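Local structure of L-asparagine oxygenase (Streptomyces coelicolor, 2OG5) at residues N180-H185 with R329-T334; P143-P148 with G152-D157. The protein catalyses the iron(II)- and 2-oxoglutarate-dependent 3-hydroxylation of L-asparagine, which supplies (2S,3S)-3-hydroxyasparagine for the calcium-dependent lipopeptide antibiotic. All coordinates share one frame; numbering follows the deposited sequence.

Overall arrangement
Strand 326-333 is common ground for the two contacts, whose centres are about 10 Å apart. Contact 1 brings the loop carrying Glu-181 and Asn-182 against it at the metal and asparagine site; contact 2 lies beside it, where strands 142-146 and 156-158 both pair antiparallel with it. Two probable hydrogen bonds join them: Arg-329 NH2 to Gln-156 OE1 at 2.7 Å, and Thr-330 OG1 to Leu-154 O at 2.9 Å. Contact 2 is therefore second shell to the active site: the side chain of Gln-156 is about 9 Å from the sodium ion, yet it holds Arg-329, which binds L-asparagine.

Contact 1: N180-H185 with R329-T334; sequences NENAFH and RTFVLT. With NA (sodium ion), chain B.
Arg-329 NH1 is held by two groups of different kinds: water 1 accepts a hydrogen bond from it at 2.8 Å, and Glu-181 OE2 lies 3.5 Å away as a salt-bridge partner. The directions differ too. Water 1 sits at the guanidinium edge, in its plane, whereas OE2 lies over a face and the carboxylate is tilted 58° to the guanidinium, so no N-H points at the oxygen and the attraction is one of charge alone. The ring of Phe-331 takes the same face of the guanidinium, with CZ 3.4 Å above the plane and offset toward the rim.

The carboxylate splits its work. Glu-181 OE1 binds the sodium ion at 2.0 Å, while OE2 turns to the arginine. With His-179 and His-311 on the metal as well, this is the two-histidine, one-carboxylate facial triad of a jelly-roll iron(II)/2-oxoglutarate oxygenase, with sodium in the place of iron and waters 1, 2 and 3 filling the remaining positions. Water 1 thus links the metal, at 2.5 Å, to Arg-329, a residue of the asparagine site.

Behind the carboxylate, Glu-181 CG touches Phe-331 CE1 at 3.5 Å, an oblique approach in which the two side chains cross at about a right angle. Chi1, with CG anti to the backbone N (-166°), sets CG beside the ring; the bend at chi2 then turns the carboxylate to the metal. Asn-182, another asparagine-binding residue, crosses the same ring from the loop, its amide plane 72° from that of the phenyl group. Its backbone starts a type I turn closed by His-185 N donating to Asn-182 O at 2.9 Å. Farther back, Glu-181 N donates to Asn-306 OD1, and the other terminal nitrogen, Arg-329 NH2, is hydrogen-bonded to Gln-156 OE1.

Contact 2: P143-P148 with G152-D157; sequences PGAFLP and GALVQD
Leu-154 lays its isobutyl end along strand 142-146. Its CD2 meets the backbone at Gly-144 C, 3.9 Å away, and the methyl of Ala-145, with CB at 4.0 Å, while CD1 reaches Pro-143 CG at 4.2 Å. With chi2 at -175°, CD1 continues the chain toward Pro-143, and the branch CD2 is left lying over Gly-144 and Ala-145. Leu-134 of helix 128-140 and Val-69 of helix 66-76 touch both Pro-143 and Leu-154, so the apolar cluster continues into the helical layer.

Ala-145 points its methyl into the loop, where CB packs against two successive carbonyl oxygens, Gly-152 O at 3.2 Å and Ala-153 O at 3.3 Å. The second of these also receives the side chain of Gln-156: NE2 donates to Ala-153 O over 2.8 Å, nearly straight at 172° and in both the carbonyl and the amide plane. That amide nitrogen makes a further bond, to water 5, which also accepts from Phe-146 N and so ties the glutamine to the strand. The two bonds of NE2 fix the rotation of the amide and keep OE1 directed at Arg-329.

Water does much of the polar bridging between the segments. Besides water 5, water 4 donates to Gly-144 O and to Leu-154 O, each at 2.8 Å. At the mouth of the loop Gly-152 CA makes a C-H...O contact with Phe-146 O at 3.4 Å.

Gly-144 bonds through its backbone to Phe-331 and Gln-156 to Arg-329, so strands 142-146 and 156-158 follow one another, in the same direction, beside strand 326-333: an interrupted strand of the jelly-roll sheet, with the intervening loop carrying Glu-149 of the asparagine-binding site.

Contact 1: N180-H185 with R329-T334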
loop_
_atom_site.group_PDB
_atom_site.type_symbol
_atom_site.label_atom_id
_atom_site.label_comp_id
_atom_site.label_asym_id
_atom_site.label_seq_id
_atom_site.Cartn_x
_atom_site.Cartn_y
_atom_site.Cartn_z
ATOM N N ASN A 180 -9.357 2.402 -2.238
ATOM C CA ASN A 180 -8.105 2.601 -2.963
ATOM C C ASN A 180 -7.325 3.664 -2.204
ATOM O O ASN A 180 -7.917 4.632 -1.714
ATOM C CB ASN A 180 -8.355 3.088 -4.394
ATOM C CG ASN A 180 -9.063 2.053 -5.256
ATOM O OD1 ASN A 180 -10.198 2.263 -5.672
ATOM N ND2 ASN A 180 -8.387 0.940 -5.540
ATOM N N GLU A 181 -6.018 3.469 -2.079
ATOM C CA GLU A 181 -5.164 4.444 -1.410
ATOM C C GLU A 181 -5.198 5.774 -2.158
ATOM O O GLU A 181 -4.961 5.816 -3.360
ATOM C CB GLU A 181 -3.728 3.927 -1.340
ATOM C CG GLU A 181 -2.850 4.698 -0.375
ATOM C CD GLU A 181 -3.256 4.510 1.058
ATOM O OE1 GLU A 181 -3.900 3.486 1.368
ATOM O OE2 GLU A 181 -2.966 5.401 1.893
ATOM N N ASN A 182 -5.489 6.845 -1.426
ATOM C CA ASN A 182 -5.505 8.206 -1.947
ATOM C C ASN A 182 -6.332 8.289 -3.224
ATOM O O ASN A 182 -5.905 8.866 -4.224
ATOM C CB ASN A 182 -4.072 8.746 -2.166
ATOM C CG ASN A 182 -3.262 8.816 -0.867
ATOM O OD1 ASN A 182 -2.018 8.845 -0.884
ATOM N ND2 ASN A 182 -3.957 8.832 0.264
ATOM N N ALA A 183 -7.543 7.726 -3.161
ATOM C CA ALA A 183 -8.431 7.612 -4.316
ATOM C C ALA A 183 -8.682 8.953 -5.008
ATOM O O ALA A 183 -8.822 9.006 -6.230
ATOM C CB ALA A 183 -9.772 6.966 -3.907
ATOM N N PHE A 184 -8.727 10.032 -4.232
ATOM C CA PHE A 184 -8.959 11.373 -4.775
ATOM C C PHE A 184 -7.866 11.861 -5.720
ATOM O O PHE A 184 -8.105 12.768 -6.511
ATOM C CB PHE A 184 -9.076 12.384 -3.627
ATOM C CG PHE A 184 -7.749 12.747 -2.992
ATOM C CD1 PHE A 184 -7.083 13.908 -3.362
ATOM C CD2 PHE A 184 -7.167 11.931 -2.029
ATOM C CE1 PHE A 184 -5.850 14.236 -2.777
ATOM C CE2 PHE A 184 -5.943 12.263 -1.446
ATOM C CZ PHE A 184 -5.294 13.413 -1.823
ATOM N N HIS A 185 -6.659 11.311 -5.601
ATOM C CA HIS A 185 -5.479 11.929 -6.220
ATOM C C HIS A 185 -5.192 11.370 -7.613
ATOM O O HIS A 185 -5.200 10.154 -7.818
ATOM C CB HIS A 185 -4.282 11.722 -5.297
ATOM C CG HIS A 185 -3.154 12.678 -5.525
ATOM N ND1 HIS A 185 -2.410 12.692 -6.685
ATOM C CD2 HIS A 185 -2.608 13.617 -4.716
ATOM C CE1 HIS A 185 -1.472 13.619 -6.594
ATOM N NE2 HIS A 185 -1.565 14.191 -5.406
ATOM N N ARG A 329 5.169 1.020 5.386
ATOM C CA ARG A 329 4.478 1.169 4.131
ATOM C C ARG A 329 5.254 2.074 3.187
ATOM O O ARG A 329 5.736 3.137 3.573
ATOM C CB ARG A 329 3.097 1.776 4.375
ATOM C CG ARG A 329 2.251 1.866 3.116
ATOM C CD ARG A 329 0.912 2.446 3.413
ATOM N NE ARG A 329 1.024 3.833 3.831
ATOM C CZ ARG A 329 0.026 4.546 4.333
ATOM N NH1 ARG A 329 -1.169 4.008 4.500
ATOM N NH2 ARG A 329 0.242 5.803 4.695
ATOM N N THR A 330 5.332 1.649 1.927
ATOM C CA THR A 330 5.866 2.468 0.851
ATOM C C THR A 330 4.967 2.369 -0.374
ATOM O O THR A 330 4.490 1.288 -0.722
ATOM C CB THR A 330 7.283 2.034 0.486
ATOM O OG1 THR A 330 8.123 2.318 1.598
ATOM C CG2 THR A 330 7.807 2.760 -0.743
ATOM N N PHE A 331 4.720 3.525 -0.986
ATOM C CA PHE A 331 3.969 3.632 -2.234
ATOM C C PHE A 331 4.889 3.526 -3.437
ATOM O O PHE A 331 6.025 4.024 -3.411
ATOM C CB PHE A 331 3.251 4.970 -2.311
ATOM C CG PHE A 331 2.312 5.246 -1.163
ATOM C CD1 PHE A 331 1.479 4.263 -0.666
ATOM C CD2 PHE A 331 2.256 6.512 -0.591
ATOM C CE1 PHE A 331 0.606 4.525 0.369
ATOM C CE2 PHE A 331 1.387 6.783 0.455
ATOM C CZ PHE A 331 0.552 5.791 0.924
ATOM N N VAL A 332 4.396 2.893 -4.500
ATOM C CA VAL A 332 5.110 2.796 -5.767
ATOM C C VAL A 332 4.337 3.477 -6.881
ATOM O O VAL A 332 3.126 3.280 -7.018
ATOM C CB VAL A 332 5.319 1.333 -6.157
ATOM C CG1 VAL A 332 6.154 1.224 -7.428
ATOM C CG2 VAL A 332 5.982 0.577 -5.002
ATOM N N LEU A 333 5.063 4.276 -7.661
ATOM C CA LEU A 333 4.576 4.874 -8.884
ATOM C C LEU A 333 5.216 4.128 -10.054
ATOM O O LEU A 333 6.438 4.034 -10.156
ATOM C CB LEU A 333 4.898 6.374 -8.922
ATOM C CG LEU A 333 4.197 7.179 -7.817
ATOM C CD1 LEU A 333 4.788 8.600 -7.694
ATOM C CD2 LEU A 333 2.698 7.246 -8.040
ATOM N N THR A 334 4.372 3.558 -10.911
ATOM C CA THR A 334 4.860 2.782 -12.047
ATOM C C THR A 334 5.514 3.637 -13.121
ATOM O O THR A 334 6.367 3.141 -13.841
ATOM C CB THR A 334 3.733 1.969 -12.672
ATOM O OG1 THR A 334 2.552 2.778 -12.764
ATOM C CG2 THR A 334 3.451 0.746 -11.810
HETATM NA NA NA B . -4.795 2.446 2.830
HETATM O O HOH W 1 -2.494 1.683 3.604
HETATM O O HOH W 2 -4.646 4.172 3.740
HETATM O O HOH W 3 -4.754 1.814 4.767
#

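Contact 2: P143-P148 with G152-D157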
loop_
_atom_site.group_PDB
_atom_site.type_symbol
_atom_site.label_atom_id
_atom_site.label_comp_id
_atom_site.label_asym_id
_atom_site.label_seq_id
_atom_site.Cartn_x
_atom_site.Cartn_y
_atom_site.Cartn_z
ATOM N N PRO A 143 9.698 4.684 -5.713
ATOM C CA PRO A 143 8.916 5.056 -4.551
ATOM C C PRO A 143 8.404 6.478 -4.690
ATOM O O PRO A 143 8.968 7.271 -5.429
ATOM C CB PRO A 143 9.921 4.959 -3.410
ATOM C CG PRO A 143 11.232 5.281 -4.062
ATOM C CD PRO A 143 11.147 4.674 -5.440
ATOM N N GLY A 144 7.343 6.783 -3.957
ATOM C CA GLY A 144 6.801 8.126 -3.914
ATOM C C GLY A 144 6.007 8.355 -2.648
ATOM O O GLY A 144 5.569 7.416 -1.985
ATOM N N ALA A 145 5.826 9.622 -2.307
ATOM C CA ALA A 145 4.990 9.998 -1.169
ATOM C C ALA A 145 4.415 11.379 -1.397
ATOM O O ALA A 145 4.785 12.054 -2.346
ATOM C CB ALA A 145 5.758 9.935 0.130
ATOM N N PHE A 146 3.482 11.767 -0.530
ATOM C CA PHE A 146 2.715 12.997 -0.706
ATOM C C PHE A 146 3.005 13.910 0.464
ATOM O O PHE A 146 2.901 13.493 1.605
ATOM C CB PHE A 146 1.219 12.672 -0.776
ATOM C CG PHE A 146 0.892 11.708 -1.874
ATOM C CD1 PHE A 146 0.552 12.161 -3.130
ATOM C CD2 PHE A 146 1.005 10.334 -1.664
ATOM C CE1 PHE A 146 0.289 11.270 -4.165
ATOM C CE2 PHE A 146 0.745 9.435 -2.696
ATOM C CZ PHE A 146 0.392 9.905 -3.941
ATOM N N LEU A 147 3.372 15.157 0.170
ATOM C CA LEU A 147 3.819 16.073 1.225
ATOM C C LEU A 147 2.808 16.200 2.388
ATOM O O LEU A 147 3.203 16.202 3.569
ATOM C CB LEU A 147 4.156 17.433 0.615
ATOM C CG LEU A 147 4.738 18.462 1.586
ATOM C CD1 LEU A 147 5.969 17.907 2.313
ATOM C CD2 LEU A 147 5.074 19.772 0.888
ATOM N N PRO A 148 1.503 16.310 2.083
ATOM C CA PRO A 148 0.526 16.432 3.178
ATOM C C PRO A 148 0.199 15.179 3.993
ATOM O O PRO A 148 -0.605 15.257 4.937
ATOM C CB PRO A 148 -0.747 16.901 2.454
ATOM C CG PRO A 148 -0.294 17.411 1.168
ATOM C CD PRO A 148 0.843 16.515 0.788
ATOM N N GLY A 152 5.439 13.432 3.747
ATOM C CA GLY A 152 6.102 13.026 2.519
ATOM C C GLY A 152 7.173 11.965 2.672
ATOM O O GLY A 152 7.929 11.731 1.737
ATOM N N ALA A 153 7.223 11.302 3.829
ATOM C CA ALA A 153 8.242 10.264 4.060
ATOM C C ALA A 153 8.013 9.076 3.135
ATOM O O ALA A 153 6.885 8.652 2.920
ATOM C CB ALA A 153 8.204 9.787 5.483
ATOM N N LEU A 154 9.095 8.524 2.597
ATOM C CA LEU A 154 8.967 7.367 1.708
ATOM C C LEU A 154 8.619 6.081 2.427
ATOM O O LEU A 154 8.026 5.189 1.822
ATOM C CB LEU A 154 10.242 7.144 0.900
ATOM C CG LEU A 154 10.636 8.313 -0.002
ATOM C CD1 LEU A 154 11.849 7.932 -0.843
ATOM C CD2 LEU A 154 9.484 8.765 -0.886
ATOM N N VAL A 155 8.988 5.977 3.703
ATOM C CA VAL A 155 8.729 4.780 4.498
ATOM C C VAL A 155 7.943 5.194 5.742
ATOM O O VAL A 155 8.473 5.901 6.614
ATOM C CB VAL A 155 10.037 4.054 4.868
ATOM C CG1 VAL A 155 9.736 2.827 5.709
ATOM C CG2 VAL A 155 10.839 3.680 3.597
ATOM N N GLN A 156 6.696 4.735 5.832
ATOM C CA GLN A 156 5.743 5.233 6.830
ATOM C C GLN A 156 5.306 4.107 7.754
ATOM O O GLN A 156 5.078 2.980 7.309
ATOM C CB GLN A 156 4.519 5.836 6.124
ATOM C CG GLN A 156 4.912 6.877 5.068
ATOM C CD GLN A 156 3.759 7.460 4.276
ATOM O OE1 GLN A 156 2.585 7.162 4.522
ATOM N NE2 GLN A 156 4.099 8.287 3.290
ATOM N N ASP A 157 5.169 4.414 9.037
ATOM C CA ASP A 157 4.774 3.409 10.013
ATOM C C ASP A 157 3.268 3.255 10.066
ATOM O O ASP A 157 2.513 4.241 9.986
ATOM C CB ASP A 157 5.283 3.769 11.412
ATOM C CG ASP A 157 6.791 3.702 11.524
ATOM O OD1 ASP A 157 7.395 2.760 10.989
ATOM O OD2 ASP A 157 7.391 4.585 12.177
HETATM O O HOH W 4 5.720 5.891 0.365
HETATM O O HOH W 5 2.477 10.282 1.750
#